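Long-range contacts in protein LURP-one-related 15 (Arabidopsis thaliana, PDB 1ZXU), which is of unknown function but might be related to the phospholipid scramblases and the tubby-like superfamily of membrane-tethered transcription factors: residues A[40-45]-A[52-57]; A[144-149]-A[159-164]. All coordinates share one frame; numbering follows the deposited sequence.

Contact 1 (A[40-45]-A[52-57]); sequences MAIVRK and GNFVIT
Ile42, Arg44 and Phe54 form a small apolar and cationic cluster on one side of the hairpin made by strands 38-43 and 54-58. Phe54 is the side chain to follow. Its CB lies 3.4 Å from Val43 O and next to the CG of Arg44. Its CG, turned in between the backbone N and the carbonyl carbon (chi1 55°), swings the ring back over the partner strand. One ring side, CD1 and CE1, runs along Ile42: Phe54 CD1 meets Ile42 CG2 at 3.7 Å, while Phe54 CE1 lies against Ile42 CG1 and CD1, the latter coming near Phe54 CZ as well. The other ring side belongs to arginine, with Phe54 CD2 3.7 Å from Arg44 NH1. The two side chains run alongside each other, pointing the same way, and the guanidinium is tilted 54° from the ring, an off-centre cation-pi contact in which Arg44 CZ stands 5.0 Å from the Phe54 ring centroid. Ile42 CG2 sits over one face of that guanidinium, toward its rim.

Beneath the cluster, the backbones pair in antiparallel register. Ala41 with Thr57 and Val43 with Val55 are hydrogen-bonded pairs, and both bonds of the second are nearly straight. Ile42 and Ile56 form the non-hydrogen-bonded pair between them, facing helix 197-211 through Val204 and Ala201. On the reverse face, Val43 CG2 packs against Thr57 CG2 at 3.9 Å.

Arg44 NH1 also binds a water at 2.8 Å, which makes a longer bond to Asn53 O, and its NH2 forms salt bridges to Asp185 and Asp208. The two carboxylates and the ring together probably stabilise the arginine's charge, and the Asp208 bridge adds an electrostatic tie to helix 197-211, where Ile42, Ile56 and Phe54 make side-chain contacts.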
HETATM    1  N   MSE A  40      -3.994  -5.802   8.881  1.00 14.31           N
HETATM    2  CA  MSE A  40      -3.770  -4.356   9.093  1.00 13.57           C
HETATM    3  C   MSE A  40      -5.068  -3.621   9.029  1.00 13.93           C
HETATM    4  O   MSE A  40      -6.036  -4.080   8.384  1.00 14.84           O
HETATM    5  CB  MSE A  40      -2.822  -3.783   8.033  1.00 14.03           C
HETATM    6  CG  MSE A  40      -1.537  -4.556   7.873  1.00 16.77           C
HETATM    7 SE   MSE A  40      -0.290  -3.708   6.646  1.00 16.38          SE
HETATM    8  CE  MSE A  40      -1.581  -3.312   5.305  1.00 12.70           C
ATOM      9  N   ALA A  41      -5.147  -2.452   9.688  1.00 13.03           N
ATOM     10  CA  ALA A  41      -6.390  -1.699   9.662  1.00 12.32           C
ATOM     11  C   ALA A  41      -6.059  -0.211   9.727  1.00 13.30           C
ATOM     12  O   ALA A  41      -4.934   0.138  10.129  1.00 14.95           O
ATOM     13  CB  ALA A  41      -7.240  -2.088  10.890  1.00 18.64           C
ATOM     14  N   ILE A  42      -7.007   0.644   9.334  1.00 12.80           N
ATOM     15  CA  ILE A  42      -6.856   2.109   9.352  1.00 12.08           C
ATOM     16  C   ILE A  42      -7.519   2.672  10.615  1.00 15.58           C
ATOM     17  O   ILE A  42      -8.656   2.294  10.999  1.00 15.14           O
ATOM     18  CB  ILE A  42      -7.527   2.761   8.102  1.00 12.06           C
ATOM     19  CG1 ILE A  42      -6.690   2.468   6.847  1.00 13.00           C
ATOM     20  CG2 ILE A  42      -7.716   4.296   8.268  1.00 14.82           C
ATOM     21  CD1 ILE A  42      -7.316   2.961   5.529  1.00 13.39           C
ATOM     22  N   VAL A  43      -6.771   3.538  11.288  1.00 13.64           N
ATOM     23  CA  VAL A  43      -7.308   4.321  12.412  1.00 14.99           C
ATOM     24  C   VAL A  43      -7.170   5.811  12.052  1.00 16.40           C
ATOM     25  O   VAL A  43      -6.078   6.287  11.653  1.00 16.19           O
ATOM     26  CB  VAL A  43      -6.531   4.059  13.718  1.00 15.29           C
ATOM     27  CG1 VAL A  43      -7.098   4.946  14.852  1.00 21.74           C
ATOM     28  CG2 VAL A  43      -6.566   2.568  14.127  1.00 17.14           C
ATOM     29  N   ARG A  44      -8.286   6.539  12.177  1.00 16.67           N
ATOM     30  CA  ARG A  44      -8.334   7.967  11.818  1.00 20.41           C
ATOM     31  C   ARG A  44      -8.644   8.827  13.022  1.00 23.10           C
ATOM     32  O   ARG A  44      -9.259   8.346  13.963  1.00 23.54           O
ATOM     33  CB  ARG A  44      -9.459   8.198  10.852  1.00 20.59           C
ATOM     34  CG  ARG A  44      -9.226   7.566   9.496  1.00 24.99           C
ATOM     35  CD  ARG A  44     -10.510   7.616   8.666  1.00 25.87           C
ATOM     36  NE  ARG A  44     -10.488   6.641   7.569  1.00 19.34           N
ATOM     37  CZ  ARG A  44      -9.879   6.811   6.386  1.00 21.36           C
ATOM     38  NH1 ARG A  44      -9.219   7.946   6.112  1.00 26.74           N
ATOM     39  NH2 ARG A  44      -9.934   5.860   5.479  1.00 21.05           N
ATOM     40  N   LYS A  45      -8.246  10.093  12.964  1.00 24.91           N
ATOM     41  CA  LYS A  45      -8.660  11.059  14.011  1.00 30.16           C
ATOM     42  C   LYS A  45     -10.003  11.672  13.660  1.00 30.13           C
ATOM     43  O   LYS A  45     -10.316  11.903  12.485  1.00 32.47           O
ATOM     44  CB  LYS A  45      -7.621  12.161  14.228  1.00 32.90           C
ATOM     45  CG  LYS A  45      -6.179  11.651  14.343  1.00 37.44           C
ATOM     46  CD  LYS A  45      -5.321  12.611  15.155  1.00 51.36           C
ATOM     47  CE  LYS A  45      -3.853  12.252  15.085  1.00 54.19           C
ATOM     48  NZ  LYS A  45      -3.070  13.230  15.900  1.00 62.81           N
ATOM     49  N   GLY A  52      -6.002  13.177   4.189  1.00 37.70           N
ATOM     50  CA  GLY A  52      -4.963  12.222   3.839  1.00 33.06           C
ATOM     51  C   GLY A  52      -4.167  11.647   5.000  1.00 29.85           C
ATOM     52  O   GLY A  52      -3.257  10.836   4.762  1.00 27.95           O
ATOM     53  N   ASN A  53      -4.455  12.078   6.238  1.00 25.48           N
ATOM     54  CA  ASN A  53      -3.684  11.616   7.398  1.00 21.99           C
ATOM     55  C   ASN A  53      -4.409  10.588   8.243  1.00 22.11           C
ATOM     56  O   ASN A  53      -5.559  10.787   8.699  1.00 23.26           O
ATOM     57  CB  ASN A  53      -3.211  12.771   8.301  1.00 23.74           C
ATOM     58  CG  ASN A  53      -2.287  13.725   7.588  1.00 24.96           C
ATOM     59  OD1 ASN A  53      -2.081  13.642   6.366  1.00 23.66           O
ATOM     60  ND2 ASN A  53      -1.682  14.613   8.353  1.00 33.96           N
ATOM     61  N   PHE A  54      -3.725   9.479   8.486  1.00 16.62           N
ATOM     62  CA  PHE A  54      -4.286   8.401   9.295  1.00 15.98           C
ATOM     63  C   PHE A  54      -3.152   7.451   9.638  1.00 14.86           C
ATOM     64  O   PHE A  54      -2.036   7.707   9.240  1.00 15.11           O
ATOM     65  CB  PHE A  54      -5.472   7.675   8.607  1.00 15.19           C
ATOM     66  CG  PHE A  54      -5.170   7.122   7.236  1.00 14.90           C
ATOM     67  CD1 PHE A  54      -4.579   5.852   7.092  1.00 14.64           C
ATOM     68  CD2 PHE A  54      -5.522   7.854   6.091  1.00 13.99           C
ATOM     69  CE1 PHE A  54      -4.350   5.320   5.799  1.00 16.80           C
ATOM     70  CE2 PHE A  54      -5.301   7.308   4.813  1.00 16.63           C
ATOM     71  CZ  PHE A  54      -4.719   6.088   4.677  1.00 16.43           C
ATOM     72  N   VAL A  55      -3.427   6.450  10.454  1.00 12.24           N
ATOM     73  CA  VAL A  55      -2.417   5.474  10.849  1.00 13.08           C
ATOM     74  C   VAL A  55      -2.855   4.085  10.414  1.00 15.04           C
ATOM     75  O   VAL A  55      -4.063   3.797  10.340  1.00 15.69           O
ATOM     76  CB  VAL A  55      -2.205   5.512  12.342  1.00 15.09           C
ATOM     77  CG1 VAL A  55      -1.323   4.391  12.799  1.00 23.11           C
ATOM     78  CG2 VAL A  55      -1.466   6.861  12.698  1.00 17.26           C
ATOM     79  N   ILE A  56      -1.886   3.218  10.118  1.00 12.97           N
ATOM     80  CA  ILE A  56      -2.255   1.819   9.789  1.00 10.96           C
ATOM     81  C   ILE A  56      -1.696   1.003  10.945  1.00 13.30           C
ATOM     82  O   ILE A  56      -0.510   1.135  11.262  1.00 14.18           O
ATOM     83  CB  ILE A  56      -1.621   1.417   8.458  1.00 12.76           C
ATOM     84  CG1 ILE A  56      -2.327   2.164   7.300  1.00 13.99           C
ATOM     85  CG2 ILE A  56      -1.719  -0.120   8.308  1.00 15.37           C
ATOM     86  CD1 ILE A  56      -1.605   2.044   5.963  1.00 15.32           C
ATOM     87  N   THR A  57      -2.526   0.166  11.561  1.00 13.10           N
ATOM     88  CA  THR A  57      -2.100  -0.589  12.777  1.00 14.70           C
ATOM     89  C   THR A  57      -2.247  -2.066  12.480  1.00 15.86           C
ATOM     90  O   THR A  57      -2.900  -2.429  11.494  1.00 16.05           O
ATOM     91  CB  THR A  57      -2.968  -0.237  14.041  1.00 15.02           C
ATOM     92  OG1 THR A  57      -4.327  -0.640  13.841  1.00 21.26           O
ATOM     93  CG2 THR A  57      -2.897   1.264  14.367  1.00 15.78           C
TER
HETATM   94  O   HOH W   1      -8.604  10.312   7.551  1.00 33.48           O

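Contact 2 (A[144-149]-A[159-164]); sequences CDFRVK and VYAGES
Arg147 and Tyr160 sit opposite each other as a hydrogen-bonded pair, and the packing is tight around their backbones. Tyr160 N reaches Arg147 O at 2.8 Å and nearly straight (172°), with the return bond from Arg147 N to Tyr160 O at 2.9 Å. That same Tyr160 O lies at the edge of the Phe146 ring, near its plane. On the face carrying Phe146, Val148, Val159 and Ala161, the Phe146 ring leans on the backbone of Ala161, Phe146 CD1 to Ala161 CA 3.8 Å, and the two valines meet more lightly through their CG2 methyls. Helix 197-211 closes this side: Leu203 touches both valines and Phe199 meets the Phe146 ring.

The pairing belongs to an antiparallel hairpin in the twelve-stranded barrel of a protein from the Tubby_C clan. At the entry to strand 146-149 a classic beta bulge sets both Asp145 and Phe146 opposite Val133 of the preceding strand. Just there Asp145 O accepts Gly162 N at 2.7 Å, the donor standing well above the carbonyl plane.

Toward the other face the contact becomes polar and more open. The Arg147 chain crosses Tyr160 at about a right angle, CG near CB, then bends at chi3 (99°), which brings Arg147 NH2 to a lone pair of Gly162 O at 3.0 Å while Gly162 CA lies over one guanidinium face. NH1 forms a salt bridge with Asp165, so the charge has a carboxylate partner beyond the strand. Lys149 lays its extended methylenes across Tyr160, Lys149 CD to Tyr160 CE2 3.6 Å, but its ammonium is too far from the ring for more than a weak attraction. At the solvent end, exposed Glu163 reaches the bulge by way of a water that donates to both Glu163 OE1 and Asp145 O.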
ATOM      1  N   CYS A 144       1.105  -6.496 -15.938  1.00 28.47           N
ATOM      2  CA  CYS A 144       1.393  -5.959 -14.596  1.00 23.55           C
ATOM      3  C   CYS A 144       2.014  -7.020 -13.721  1.00 21.18           C
ATOM      4  O   CYS A 144       1.886  -8.241 -13.960  1.00 24.86           O
ATOM      5  CB  CYS A 144       0.156  -5.381 -13.940  1.00 25.72           C
ATOM      6  SG  CYS A 144      -1.150  -6.518 -13.986  1.00 33.37           S
ATOM      7  N   ASP A 145       2.700  -6.571 -12.665  1.00 15.05           N
ATOM      8  CA  ASP A 145       3.283  -7.456 -11.668  1.00 14.40           C
ATOM      9  C   ASP A 145       2.337  -7.845 -10.528  1.00 15.43           C
ATOM     10  O   ASP A 145       2.451  -8.927  -9.943  1.00 15.84           O
ATOM     11  CB  ASP A 145       4.524  -6.795 -11.096  1.00 15.08           C
ATOM     12  CG  ASP A 145       5.578  -6.583 -12.194  1.00 21.88           C
ATOM     13  OD1 ASP A 145       6.107  -7.607 -12.693  1.00 20.82           O
ATOM     14  OD2 ASP A 145       5.792  -5.432 -12.610  1.00 17.06           O
ATOM     15  N   PHE A 146       1.416  -6.950 -10.217  1.00 12.99           N
ATOM     16  CA  PHE A 146       0.322  -7.262  -9.259  1.00 11.90           C
ATOM     17  C   PHE A 146      -0.942  -6.600  -9.772  1.00 12.75           C
ATOM     18  O   PHE A 146      -0.893  -5.543 -10.474  1.00 14.25           O
ATOM     19  CB  PHE A 146       0.629  -6.709  -7.846  1.00 13.29           C
ATOM     20  CG  PHE A 146       1.903  -7.260  -7.244  1.00 13.52           C
ATOM     21  CD1 PHE A 146       1.844  -8.388  -6.423  1.00 15.19           C
ATOM     22  CD2 PHE A 146       3.149  -6.676  -7.527  1.00 16.05           C
ATOM     23  CE1 PHE A 146       3.040  -8.923  -5.846  1.00 18.08           C
ATOM     24  CE2 PHE A 146       4.328  -7.191  -6.960  1.00 15.81           C
ATOM     25  CZ  PHE A 146       4.272  -8.309  -6.135  1.00 20.58           C
ATOM     26  N   ARG A 147      -2.089  -7.112  -9.326  1.00 13.13           N
ATOM     27  CA  ARG A 147      -3.351  -6.450  -9.646  1.00 15.52           C
ATOM     28  C   ARG A 147      -4.236  -6.410  -8.400  1.00 16.37           C
ATOM     29  O   ARG A 147      -4.182  -7.305  -7.548  1.00 15.84           O
ATOM     30  CB  ARG A 147      -4.099  -7.113 -10.798  1.00 17.44           C
ATOM     31  CG  ARG A 147      -4.165  -8.597 -10.756  1.00 30.65           C
ATOM     32  CD  ARG A 147      -4.788  -9.091 -12.086  1.00 45.15           C
ATOM     33  NE  ARG A 147      -3.765  -9.526 -13.029  1.00 50.73           N
ATOM     34  CZ  ARG A 147      -3.173 -10.714 -12.976  1.00 50.62           C
ATOM     35  NH1 ARG A 147      -3.503 -11.578 -12.016  1.00 48.27           N
ATOM     36  NH2 ARG A 147      -2.253 -11.036 -13.877  1.00 52.95           N
ATOM     37  N   VAL A 148      -5.073  -5.395  -8.314  1.00 13.67           N
ATOM     38  CA  VAL A 148      -6.073  -5.366  -7.250  1.00 12.16           C
ATOM     39  C   VAL A 148      -7.468  -5.448  -7.887  1.00 15.20           C
ATOM     40  O   VAL A 148      -7.777  -4.694  -8.816  1.00 18.25           O
ATOM     41  CB  VAL A 148      -5.971  -4.024  -6.459  1.00 14.37           C
ATOM     42  CG1 VAL A 148      -6.935  -4.044  -5.259  1.00 13.61           C
ATOM     43  CG2 VAL A 148      -4.486  -3.739  -5.993  1.00 14.47           C
ATOM     44  N   LYS A 149      -8.273  -6.379  -7.396  1.00 16.47           N
ATOM     45  CA  LYS A 149      -9.665  -6.546  -7.861  1.00 18.06           C
ATOM     46  C   LYS A 149     -10.595  -6.387  -6.667  1.00 19.29           C
ATOM     47  O   LYS A 149     -10.153  -6.214  -5.541  1.00 17.13           O
ATOM     48  CB  LYS A 149      -9.809  -7.941  -8.431  1.00 17.47           C
ATOM     49  CG  LYS A 149      -8.840  -8.233  -9.552  1.00 24.40           C
ATOM     50  CD  LYS A 149      -9.190  -9.618 -10.234  1.00 24.29           C
ATOM     51  CE  LYS A 149      -8.467  -9.737 -11.571  1.00 41.40           C
ATOM     52  NZ  LYS A 149      -8.391 -11.147 -12.092  1.00 43.70           N
ATOM     53  N   VAL A 159      -5.644  -8.464  -3.560  1.00 11.00           N
ATOM     54  CA  VAL A 159      -4.441  -8.185  -4.332  1.00 10.75           C
ATOM     55  C   VAL A 159      -3.872  -9.540  -4.801  1.00 11.41           C
ATOM     56  O   VAL A 159      -3.663 -10.451  -3.970  1.00 12.59           O
ATOM     57  CB  VAL A 159      -3.352  -7.494  -3.462  1.00 12.94           C
ATOM     58  CG1 VAL A 159      -2.193  -7.012  -4.322  1.00 11.60           C
ATOM     59  CG2 VAL A 159      -3.935  -6.243  -2.728  1.00 12.70           C
ATOM     60  N   TYR A 160      -3.564  -9.600  -6.114  1.00 14.10           N
ATOM     61  CA  TYR A 160      -2.999 -10.812  -6.735  1.00 13.43           C
ATOM     62  C   TYR A 160      -1.625 -10.553  -7.284  1.00 15.58           C
ATOM     63  O   TYR A 160      -1.353  -9.419  -7.761  1.00 14.11           O
ATOM     64  CB  TYR A 160      -3.856 -11.196  -7.924  1.00 15.15           C
ATOM     65  CG  TYR A 160      -5.265 -11.519  -7.580  1.00 16.67           C
ATOM     66  CD1 TYR A 160      -5.632 -12.830  -7.277  1.00 24.09           C
ATOM     67  CD2 TYR A 160      -6.226 -10.529  -7.569  1.00 20.93           C
ATOM     68  CE1 TYR A 160      -6.960 -13.149  -6.968  1.00 24.74           C
ATOM     69  CE2 TYR A 160      -7.562 -10.829  -7.257  1.00 23.86           C
ATOM     70  CZ  TYR A 160      -7.901 -12.135  -6.948  1.00 22.46           C
ATOM     71  OH  TYR A 160      -9.214 -12.409  -6.665  1.00 29.50           O
ATOM     72  N   ALA A 161      -0.768 -11.590  -7.255  1.00 16.95           N
ATOM     73  CA  ALA A 161       0.525 -11.582  -7.942  1.00 19.12           C
ATOM     74  C   ALA A 161       0.214 -11.830  -9.415  1.00 23.62           C
ATOM     75  O   ALA A 161      -0.643 -12.656  -9.763  1.00 24.63           O
ATOM     76  CB  ALA A 161       1.451 -12.703  -7.392  1.00 24.19           C
ATOM     77  N   GLY A 162       0.848 -11.065 -10.290  1.00 26.87           N
ATOM     78  CA  GLY A 162       0.492 -11.074 -11.710  1.00 29.72           C
ATOM     79  C   GLY A 162       0.770 -12.435 -12.364  1.00 37.23           C
ATOM     80  O   GLY A 162      -0.086 -12.967 -13.081  1.00 39.61           O
ATOM     81  N   GLU A 163       1.954 -12.992 -12.116  1.00 40.23           N
ATOM     82  CA  GLU A 163       2.487 -14.101 -12.940  1.00 44.71           C
ATOM     83  C   GLU A 163       2.055 -15.494 -12.489  1.00 45.59           C
ATOM     84  O   GLU A 163       2.550 -16.504 -13.014  1.00 47.72           O
ATOM     85  CB  GLU A 163       4.032 -14.037 -12.994  1.00 45.55           C
ATOM     86  CG  GLU A 163       4.773 -14.497 -11.704  1.00 54.14           C
ATOM     87  CD  GLU A 163       4.091 -14.014 -10.421  1.00 63.25           C
ATOM     88  OE1 GLU A 163       3.812 -12.795 -10.321  1.00 70.12           O
ATOM     89  OE2 GLU A 163       3.820 -14.851  -9.529  1.00 65.56           O
ATOM     90  N   SER A 164       1.171 -15.539 -11.500  1.00 43.84           N
ATOM     91  CA  SER A 164       0.711 -16.797 -10.905  1.00 41.19           C
ATOM     92  C   SER A 164      -0.736 -16.639 -10.504  1.00 37.97           C
ATOM     93  O   SER A 164      -1.454 -17.631 -10.270  1.00 37.92           O
ATOM     94  CB  SER A 164       1.541 -17.149  -9.670  1.00 41.27           C
ATOM     95  OG  SER A 164       1.438 -16.131  -8.674  1.00 44.62           O
TER
HETATM   96  O   HOH W   2       4.713 -10.492  -9.273  1.00 33.72           O

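Overall arrangement
Contact 1 and contact 2 are two hairpins of one antiparallel barrel, met in series along the chain: 40-45 with 52-57 closes before 144-149 with 159-164 opens. Their centres lie 24 Å apart on opposite sides of the chain's centre, and their nearest atoms stay about 9 Å from each other, so neither touches the other. What they share is the sheet and helix 197-211, which takes side chains from both hairpins. Strands from the beginning of the barrel and from its later part thus enclose the same C-terminal helix, in keeping with the barrel-around-a-helix architecture of the tubby-like fold.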